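Local coordinates for extracellular solute-binding protein family 1 (Alicyclobacillus acidocaldarius subsp. acidocaldarius, PDB 4OVJ) that probably captures a solute, perhaps a sugar, outside the cell and hands it to an ABC transporter for uptake, at residues L136-F148 / M271-Q283. Residues are numbered along the deposited sequence; the frame is centred on the assembly and turned at random.
Sequences LNNYAVIYDEAAF and MTRSLALALPPTQ. With SO4 (sulfate ion), chain B.
Tyr139 meets Pro280 through its CB, 3.9 Å from Pro280 CG, while its ring leads away from 271-283 and its OH donates to sulfate O4 (2.8 Å). That ion, probably from the crystallisation liquor, is also held by Ser184 and Trp260, whose ring stacks on Tyr139. From Val141 on, the strands run antiparallel, the N-to-C directions of 139-144 and 275-278 lying 148° apart. Val141 and Ala278 form a hydrogen-bonded pair (Val141 N to Ala278 O 2.8 Å), and Val141 CG2, anti to the carbonyl carbon, reaches Pro280 and Pro281. On the other face Ile142 and Leu277 lie side by side, with Ile142 CG1 3.6 Å from Leu277 CD2. Tyr143 and Ala276 form the next hydrogen-bonded pair (Tyr143 N to Ala276 O 2.9 Å); Tyr143 CG sits between its backbone N and carbonyl carbon (chi1 68°), which lays one ring face over Ala276, with Ala276 CB 3.5 Å from Tyr143 CZ. Asp144 splits its carboxylate: OD1 caps the following helix at Ala147 N, while the anti lone pair of OD2 takes Arg273 NH1 at 2.8 Å, near the guanidinium plane though the flat groups stand 77° apart. An asparagine here would probably weaken the hold on Arg273, leaving Asp255 as the main counter-charge to its NH1. Just past the last bridge, Glu145 N, already in the helix, donates to Ser274 O (3.2 Å). Strand 139-144 runs between antiparallel neighbours 275-278 and 256-260 in the mixed sheet of one lobe, consistent with the two-lobed periplasmic-binding-protein fold. Helix 185-194 packs against Tyr139 and Pro280, helix 350-365 against Asn138 and Leu279.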
ATOM      1  N   LEU A 136      -5.225   2.904  -3.507  1.00  9.12           N
ATOM      2  CA  LEU A 136      -4.089   3.269  -2.679  1.00  9.22           C
ATOM      3  C   LEU A 136      -4.107   2.617  -1.298  1.00  9.06           C
ATOM      4  O   LEU A 136      -5.159   2.259  -0.777  1.00  9.10           O
ATOM      5  CB  LEU A 136      -4.111   4.777  -2.461  1.00  9.77           C
ATOM      6  CG  LEU A 136      -4.185   5.651  -3.711  1.00 11.10           C
ATOM      7  CD1 LEU A 136      -4.198   7.121  -3.319  1.00 11.84           C
ATOM      8  CD2 LEU A 136      -3.010   5.363  -4.637  1.00 12.10           C
ATOM      9  N   ASN A 137      -2.921   2.496  -0.711  1.00  8.45           N
ATOM     10  CA  ASN A 137      -2.768   2.158   0.689  1.00  8.55           C
ATOM     11  C   ASN A 137      -1.510   2.848   1.211  1.00  7.80           C
ATOM     12  O   ASN A 137      -0.609   3.177   0.452  1.00  8.89           O
ATOM     13  CB  ASN A 137      -2.666   0.650   0.845  1.00  9.47           C
ATOM     14  CG  ASN A 137      -3.152   0.131   2.192  1.00 10.54           C
ATOM     15  OD1 ASN A 137      -3.453   0.876   3.134  1.00 10.70           O
ATOM     16  ND2 ASN A 137      -3.240  -1.187   2.273  1.00 12.23           N
ATOM     17  N   ASN A 138      -1.440   3.062   2.512  1.00  7.76           N
ATOM     18  CA  ASN A 138      -0.212   3.537   3.123  1.00  8.11           C
ATOM     19  C   ASN A 138      -0.209   3.224   4.611  1.00  7.71           C
ATOM     20  O   ASN A 138      -1.232   2.862   5.179  1.00  7.48           O
ATOM     21  CB  ASN A 138      -0.025   5.037   2.881  1.00  8.99           C
ATOM     22  CG  ASN A 138      -1.169   5.871   3.412  1.00 10.45           C
ATOM     23  OD1 ASN A 138      -2.100   6.200   2.678  1.00 12.41           O
ATOM     24  ND2 ASN A 138      -1.101   6.238   4.695  1.00 10.72           N
ATOM     25  N   TYR A 139       0.956   3.351   5.227  1.00  8.67           N
ATOM     26  CA  TYR A 139       1.082   3.131   6.656  1.00  8.11           C
ATOM     27  C   TYR A 139       0.397   4.227   7.460  1.00  7.68           C
ATOM     28  O   TYR A 139       0.344   5.389   7.050  1.00  8.47           O
ATOM     29  CB  TYR A 139       2.556   3.062   7.049  1.00  9.69           C
ATOM     30  CG  TYR A 139       3.180   1.704   6.820  1.00 11.17           C
ATOM     31  CD1 TYR A 139       2.668   0.578   7.443  1.00 13.30           C
ATOM     32  CD2 TYR A 139       4.320   1.555   6.022  1.00 12.87           C
ATOM     33  CE1 TYR A 139       3.240  -0.674   7.260  1.00 12.58           C
ATOM     34  CE2 TYR A 139       4.898   0.309   5.837  1.00 13.81           C
ATOM     35  CZ  TYR A 139       4.351  -0.797   6.465  1.00 12.91           C
ATOM     36  OH  TYR A 139       4.904  -2.038   6.291  1.00 17.65           O
ATOM     37  N   ALA A 140      -0.120   3.835   8.613  1.00  8.38           N
ATOM     38  CA  ALA A 140      -0.676   4.761   9.589  1.00  7.79           C
ATOM     39  C   ALA A 140      -0.448   4.174  10.970  1.00  8.05           C
ATOM     40  O   ALA A 140      -0.261   2.967  11.114  1.00  8.89           O
ATOM     41  CB  ALA A 140      -2.163   4.922   9.359  1.00  8.70           C
ATOM     42  N   VAL A 141      -0.455   5.039  11.969  1.00  8.00           N
ATOM     43  CA  VAL A 141      -0.618   4.611  13.348  1.00  7.69           C
ATOM     44  C   VAL A 141      -2.106   4.617  13.640  1.00  6.83           C
ATOM     45  O   VAL A 141      -2.770   5.636  13.499  1.00  6.94           O
ATOM     46  CB  VAL A 141       0.122   5.543  14.312  1.00  9.02           C
ATOM     47  CG1 VAL A 141      -0.185   5.162  15.745  1.00  9.85           C
ATOM     48  CG2 VAL A 141       1.617   5.499  14.049  1.00 10.50           C
ATOM     49  N   ILE A 142      -2.619   3.446  13.994  1.00  7.22           N
ATOM     50  CA  ILE A 142      -4.013   3.262  14.372  1.00  7.16           C
ATOM     51  C   ILE A 142      -4.009   3.151  15.886  1.00  7.62           C
ATOM     52  O   ILE A 142      -3.369   2.263  16.456  1.00  8.48           O
ATOM     53  CB  ILE A 142      -4.624   2.003  13.746  1.00  8.83           C
ATOM     54  CG1 ILE A 142      -4.372   1.982  12.231  1.00  9.78           C
ATOM     55  CG2 ILE A 142      -6.110   1.946  14.058  1.00  9.95           C
ATOM     56  CD1 ILE A 142      -4.951   0.794  11.502  1.00 11.75           C
ATOM     57  N   TYR A 143      -4.692   4.069  16.551  1.00  7.78           N
ATOM     58  CA  TYR A 143      -4.569   4.164  18.000  1.00  7.64           C
ATOM     59  C   TYR A 143      -5.914   4.359  18.713  1.00  7.86           C
ATOM     60  O   TYR A 143      -6.872   4.896  18.155  1.00  7.91           O
ATOM     61  CB  TYR A 143      -3.575   5.264  18.399  1.00  9.14           C
ATOM     62  CG  TYR A 143      -4.036   6.672  18.093  1.00  9.33           C
ATOM     63  CD1 TYR A 143      -3.896   7.218  16.823  1.00 10.19           C
ATOM     64  CD2 TYR A 143      -4.615   7.457  19.075  1.00  9.16           C
ATOM     65  CE1 TYR A 143      -4.328   8.507  16.543  1.00  9.10           C
ATOM     66  CE2 TYR A 143      -5.048   8.741  18.804  1.00  9.99           C
ATOM     67  CZ  TYR A 143      -4.900   9.260  17.532  1.00 10.27           C
ATOM     68  OH  TYR A 143      -5.355  10.518  17.258  1.00 11.89           O
ATOM     69  N   ASP A 144      -5.956   3.877  19.950  1.00  8.11           N
ATOM     70  CA  ASP A 144      -7.090   4.069  20.844  1.00  8.85           C
ATOM     71  C   ASP A 144      -7.091   5.535  21.298  1.00  9.30           C
ATOM     72  O   ASP A 144      -6.224   5.970  22.072  1.00  9.12           O
ATOM     73  CB  ASP A 144      -6.938   3.094  22.016  1.00 10.04           C
ATOM     74  CG  ASP A 144      -8.029   3.218  23.068  1.00 12.75           C
ATOM     75  OD1 ASP A 144      -8.595   4.303  23.264  1.00 14.17           O
ATOM     76  OD2 ASP A 144      -8.275   2.215  23.758  1.00 17.52           O
ATOM     77  N   GLU A 145      -8.047   6.295  20.785  1.00 10.27           N
ATOM     78  CA  GLU A 145      -8.135   7.723  21.075  1.00 11.32           C
ATOM     79  C   GLU A 145      -8.160   8.028  22.558  1.00 11.28           C
ATOM     80  O   GLU A 145      -7.412   8.878  23.037  1.00 12.36           O
ATOM     81  CB  GLU A 145      -9.407   8.299  20.485  1.00 16.46           C
ATOM     82  CG  GLU A 145      -9.310   8.700  19.054  1.00 22.43           C
ATOM     83  CD  GLU A 145     -10.384   9.713  18.711  1.00 29.77           C
ATOM     84  OE1 GLU A 145     -11.573   9.409  18.970  1.00 31.61           O
ATOM     85  OE2 GLU A 145     -10.034  10.809  18.211  1.00 32.15           O
ATOM     86  N   ALA A 146      -9.047   7.359  23.283  1.00 12.35           N
ATOM     87  CA  ALA A 146      -9.200   7.639  24.696  1.00 12.93           C
ATOM     88  C   ALA A 146      -7.956   7.269  25.490  1.00 11.32           C
ATOM     89  O   ALA A 146      -7.577   7.998  26.406  1.00 12.87           O
ATOM     90  CB  ALA A 146     -10.432   6.939  25.262  1.00 14.93           C
ATOM     91  N   ALA A 147      -7.291   6.174  25.131  1.00  9.52           N
ATOM     92  CA  ALA A 147      -6.067   5.798  25.823  1.00  9.46           C
ATOM     93  C   ALA A 147      -4.957   6.833  25.626  1.00  9.04           C
ATOM     94  O   ALA A 147      -4.280   7.217  26.571  1.00  9.26           O
ATOM     95  CB  ALA A 147      -5.576   4.433  25.376  1.00 11.18           C
ATOM     96  N   PHE A 148      -4.761   7.269  24.390  1.00  8.41           N
ATOM     97  CA  PHE A 148      -3.700   8.221  24.092  1.00  8.15           C
ATOM     98  C   PHE A 148      -4.000   9.619  24.621  1.00  9.51           C
ATOM     99  O   PHE A 148      -3.080  10.362  24.932  1.00 10.10           O
ATOM    100  CB  PHE A 148      -3.352   8.205  22.594  1.00  7.29           C
ATOM    101  CG  PHE A 148      -2.401   7.094  22.258  1.00  7.43           C
ATOM    102  CD1 PHE A 148      -2.861   5.781  22.185  1.00  7.53           C
ATOM    103  CD2 PHE A 148      -1.038   7.350  22.129  1.00  6.59           C
ATOM    104  CE1 PHE A 148      -1.975   4.731  21.960  1.00  7.50           C
ATOM    105  CE2 PHE A 148      -0.147   6.313  21.893  1.00  7.19           C
ATOM    106  CZ  PHE A 148      -0.623   5.001  21.799  1.00  7.87           C
HETATM  107  N   MSE A 271     -14.047  -3.985  17.943  1.00 13.62           N
HETATM  108  CA  MSE A 271     -13.990  -3.354  19.260  1.00 13.39           C
HETATM  109  C   MSE A 271     -14.809  -2.111  19.323  1.00 13.21           C
HETATM  110  O   MSE A 271     -14.947  -1.407  18.339  1.00 14.62           O
HETATM  111  CB  MSE A 271     -12.540  -3.039  19.636  1.00 14.68           C
HETATM  112  CG  MSE A 271     -11.873  -2.015  18.703  1.00 14.42           C
HETATM  113 SE   MSE A 271      -9.903  -2.077  18.814  0.70 15.11          SE
HETATM  114  CE  MSE A 271      -9.539  -3.772  17.881  1.00 15.51           C
ATOM    115  N   THR A 272     -15.361  -1.816  20.498  1.00 13.14           N
ATOM    116  CA  THR A 272     -16.205  -0.636  20.636  1.00 13.56           C
ATOM    117  C   THR A 272     -15.413   0.651  20.888  1.00 13.35           C
ATOM    118  O   THR A 272     -15.922   1.740  20.651  1.00 14.64           O
ATOM    119  CB  THR A 272     -17.255  -0.813  21.740  1.00 16.54           C
ATOM    120  OG1 THR A 272     -16.650  -1.442  22.859  1.00 18.13           O
ATOM    121  CG2 THR A 272     -18.392  -1.681  21.235  1.00 22.88           C
ATOM    122  N   ARG A 273     -14.185   0.539  21.371  1.00 11.39           N
ATOM    123  CA  ARG A 273     -13.361   1.718  21.597  1.00 11.91           C
ATOM    124  C   ARG A 273     -13.047   2.401  20.284  1.00 12.10           C
ATOM    125  O   ARG A 273     -12.756   1.751  19.282  1.00 11.94           O
ATOM    126  CB  ARG A 273     -12.072   1.359  22.330  1.00 12.52           C
ATOM    127  CG  ARG A 273     -11.175   0.363  21.609  1.00 13.78           C
ATOM    128  CD  ARG A 273     -10.057   0.023  22.541  1.00 16.13           C
ATOM    129  NE  ARG A 273      -9.215  -1.053  22.052  1.00 17.75           N
ATOM    130  CZ  ARG A 273      -7.929  -1.196  22.354  1.00 15.42           C
ATOM    131  NH1 ARG A 273      -7.312  -0.312  23.111  1.00 16.03           N
ATOM    132  NH2 ARG A 273      -7.258  -2.244  21.904  1.00 15.95           N
ATOM    133  N   SER A 274     -13.142   3.720  20.297  1.00 12.62           N
ATOM    134  CA  SER A 274     -12.950   4.507  19.089  1.00 13.15           C
ATOM    135  C   SER A 274     -11.487   4.575  18.698  1.00 11.82           C
ATOM    136  O   SER A 274     -10.623   4.918  19.509  1.00 11.67           O
ATOM    137  CB  SER A 274     -13.484   5.913  19.302  1.00 17.66           C
ATOM    138  OG  SER A 274     -14.860   5.853  19.594  1.00 25.12           O
ATOM    139  N   LEU A 275     -11.228   4.256  17.434  1.00 10.95           N
ATOM    140  CA  LEU A 275      -9.882   4.316  16.880  1.00 10.19           C
ATOM    141  C   LEU A 275      -9.693   5.554  16.016  1.00 10.23           C
ATOM    142  O   LEU A 275     -10.622   6.023  15.350  1.00 13.88           O
ATOM    143  CB  LEU A 275      -9.614   3.080  16.041  1.00 11.16           C
ATOM    144  CG  LEU A 275      -9.786   1.746  16.751  1.00 12.45           C
ATOM    145  CD1 LEU A 275      -9.389   0.599  15.819  1.00 14.19           C
ATOM    146  CD2 LEU A 275      -8.986   1.693  18.047  1.00 14.54           C
ATOM    147  N   ALA A 276      -8.491   6.093  16.067  1.00  8.25           N
ATOM    148  CA  ALA A 276      -8.108   7.238  15.255  1.00  8.93           C
ATOM    149  C   ALA A 276      -6.799   6.913  14.548  1.00  8.59           C
ATOM    150  O   ALA A 276      -6.143   5.914  14.848  1.00  7.98           O
ATOM    151  CB  ALA A 276      -7.966   8.482  16.111  1.00 10.62           C
ATOM    152  N   LEU A 277      -6.452   7.774  13.609  1.00  8.72           N
ATOM    153  CA  LEU A 277      -5.332   7.581  12.714  1.00  8.03           C
ATOM    154  C   LEU A 277      -4.363   8.751  12.750  1.00  7.50           C
ATOM    155  O   LEU A 277      -4.762   9.916  12.757  1.00  9.22           O
ATOM    156  CB  LEU A 277      -5.846   7.395  11.297  1.00  8.56           C
ATOM    157  CG  LEU A 277      -6.901   6.311  11.086  1.00 10.35           C
ATOM    158  CD1 LEU A 277      -7.415   6.311   9.658  1.00 11.05           C
ATOM    159  CD2 LEU A 277      -6.306   4.966  11.419  1.00 11.15           C
ATOM    160  N   ALA A 278      -3.084   8.418  12.768  1.00  6.81           N
ATOM    161  CA  ALA A 278      -2.010   9.394  12.633  1.00  7.06           C
ATOM    162  C   ALA A 278      -1.067   8.943  11.546  1.00  6.86           C
ATOM    163  O   ALA A 278      -0.956   7.751  11.262  1.00  6.35           O
ATOM    164  CB  ALA A 278      -1.258   9.543  13.930  1.00  7.94           C
ATOM    165  N   LEU A 279      -0.373   9.895  10.929  1.00  7.15           N
ATOM    166  CA  LEU A 279       0.733   9.514  10.056  1.00  7.61           C
ATOM    167  C   LEU A 279       1.853   8.917  10.909  1.00  7.42           C
ATOM    168  O   LEU A 279       2.029   9.296  12.071  1.00  7.44           O
ATOM    169  CB  LEU A 279       1.256  10.715   9.267  1.00  8.78           C
ATOM    170  CG  LEU A 279       0.254  11.314   8.287  1.00  9.46           C
ATOM    171  CD1 LEU A 279       0.848  12.570   7.663  1.00 11.08           C
ATOM    172  CD2 LEU A 279      -0.164  10.309   7.217  1.00  9.57           C
ATOM    173  N   PRO A 280       2.632   7.988  10.342  1.00  7.20           N
ATOM    174  CA  PRO A 280       3.672   7.350  11.139  1.00  7.63           C
ATOM    175  C   PRO A 280       4.819   8.296  11.511  1.00  6.91           C
ATOM    176  O   PRO A 280       5.005   9.345  10.871  1.00  7.36           O
ATOM    177  CB  PRO A 280       4.153   6.182  10.275  1.00  8.52           C
ATOM    178  CG  PRO A 280       3.486   6.312   8.970  1.00 10.15           C
ATOM    179  CD  PRO A 280       2.536   7.463   8.973  1.00  8.47           C
ATOM    180  N   PRO A 281       5.562   7.954  12.570  1.00  7.98           N
ATOM    181  CA  PRO A 281       6.529   8.911  13.089  1.00  7.54           C
ATOM    182  C   PRO A 281       7.665   9.229  12.147  1.00  7.78           C
ATOM    183  O   PRO A 281       7.986   8.441  11.264  1.00  8.35           O
ATOM    184  CB  PRO A 281       7.066   8.228  14.345  1.00  8.52           C
ATOM    185  CG  PRO A 281       5.996   7.311  14.757  1.00  8.87           C
ATOM    186  CD  PRO A 281       5.421   6.802  13.474  1.00  8.31           C
ATOM    187  N   THR A 282       8.249  10.400  12.355  1.00  8.44           N
ATOM    188  CA  THR A 282       9.305  10.908  11.521  1.00  8.38           C
ATOM    189  C   THR A 282      10.684  10.753  12.152  1.00  8.04           C
ATOM    190  O   THR A 282      10.814  10.562  13.364  1.00  8.33           O
ATOM    191  CB  THR A 282       9.063  12.399  11.218  1.00  9.44           C
ATOM    192  OG1 THR A 282       9.031  13.146  12.436  1.00 10.33           O
ATOM    193  CG2 THR A 282       7.762  12.581  10.481  1.00 10.53           C
ATOM    194  N   GLN A 283      11.710  10.854  11.305  1.00  8.25           N
ATOM    195  CA  GLN A 283      13.094  10.850  11.747  1.00  8.39           C
ATOM    196  C   GLN A 283      13.694  12.245  11.597  1.00  8.37           C
ATOM    197  O   GLN A 283      13.919  12.695  10.494  1.00  9.80           O
ATOM    198  CB  GLN A 283      13.914   9.873  10.917  1.00  8.50           C
ATOM    199  CG  GLN A 283      15.393   9.873  11.242  1.00  9.09           C
ATOM    200  CD  GLN A 283      15.665   9.558  12.694  1.00  9.51           C
ATOM    201  OE1 GLN A 283      15.260   8.512  13.193  1.00 12.77           O
ATOM    202  NE2 GLN A 283      16.330  10.470  13.386  1.00  9.55           N
TER
HETATM  203  S   SO4 B 501       3.579  -5.278   7.169  0.50 21.07           S
HETATM  204  O1  SO4 B 501       4.415  -6.456   7.472  0.50 18.09           O
HETATM  205  O2  SO4 B 501       3.574  -4.986   5.712  0.50 17.34           O
HETATM  206  O3  SO4 B 501       2.186  -5.558   7.571  0.50 19.69           O
HETATM  207  O4  SO4 B 501       4.095  -4.128   7.939  0.50 16.14           O
HETATM  208  O   HOH W   1      -5.948  11.458  14.798  1.00 12.79           O
HETATM  209  O   HOH W   2     -11.001   5.363  22.258  1.00 21.35           O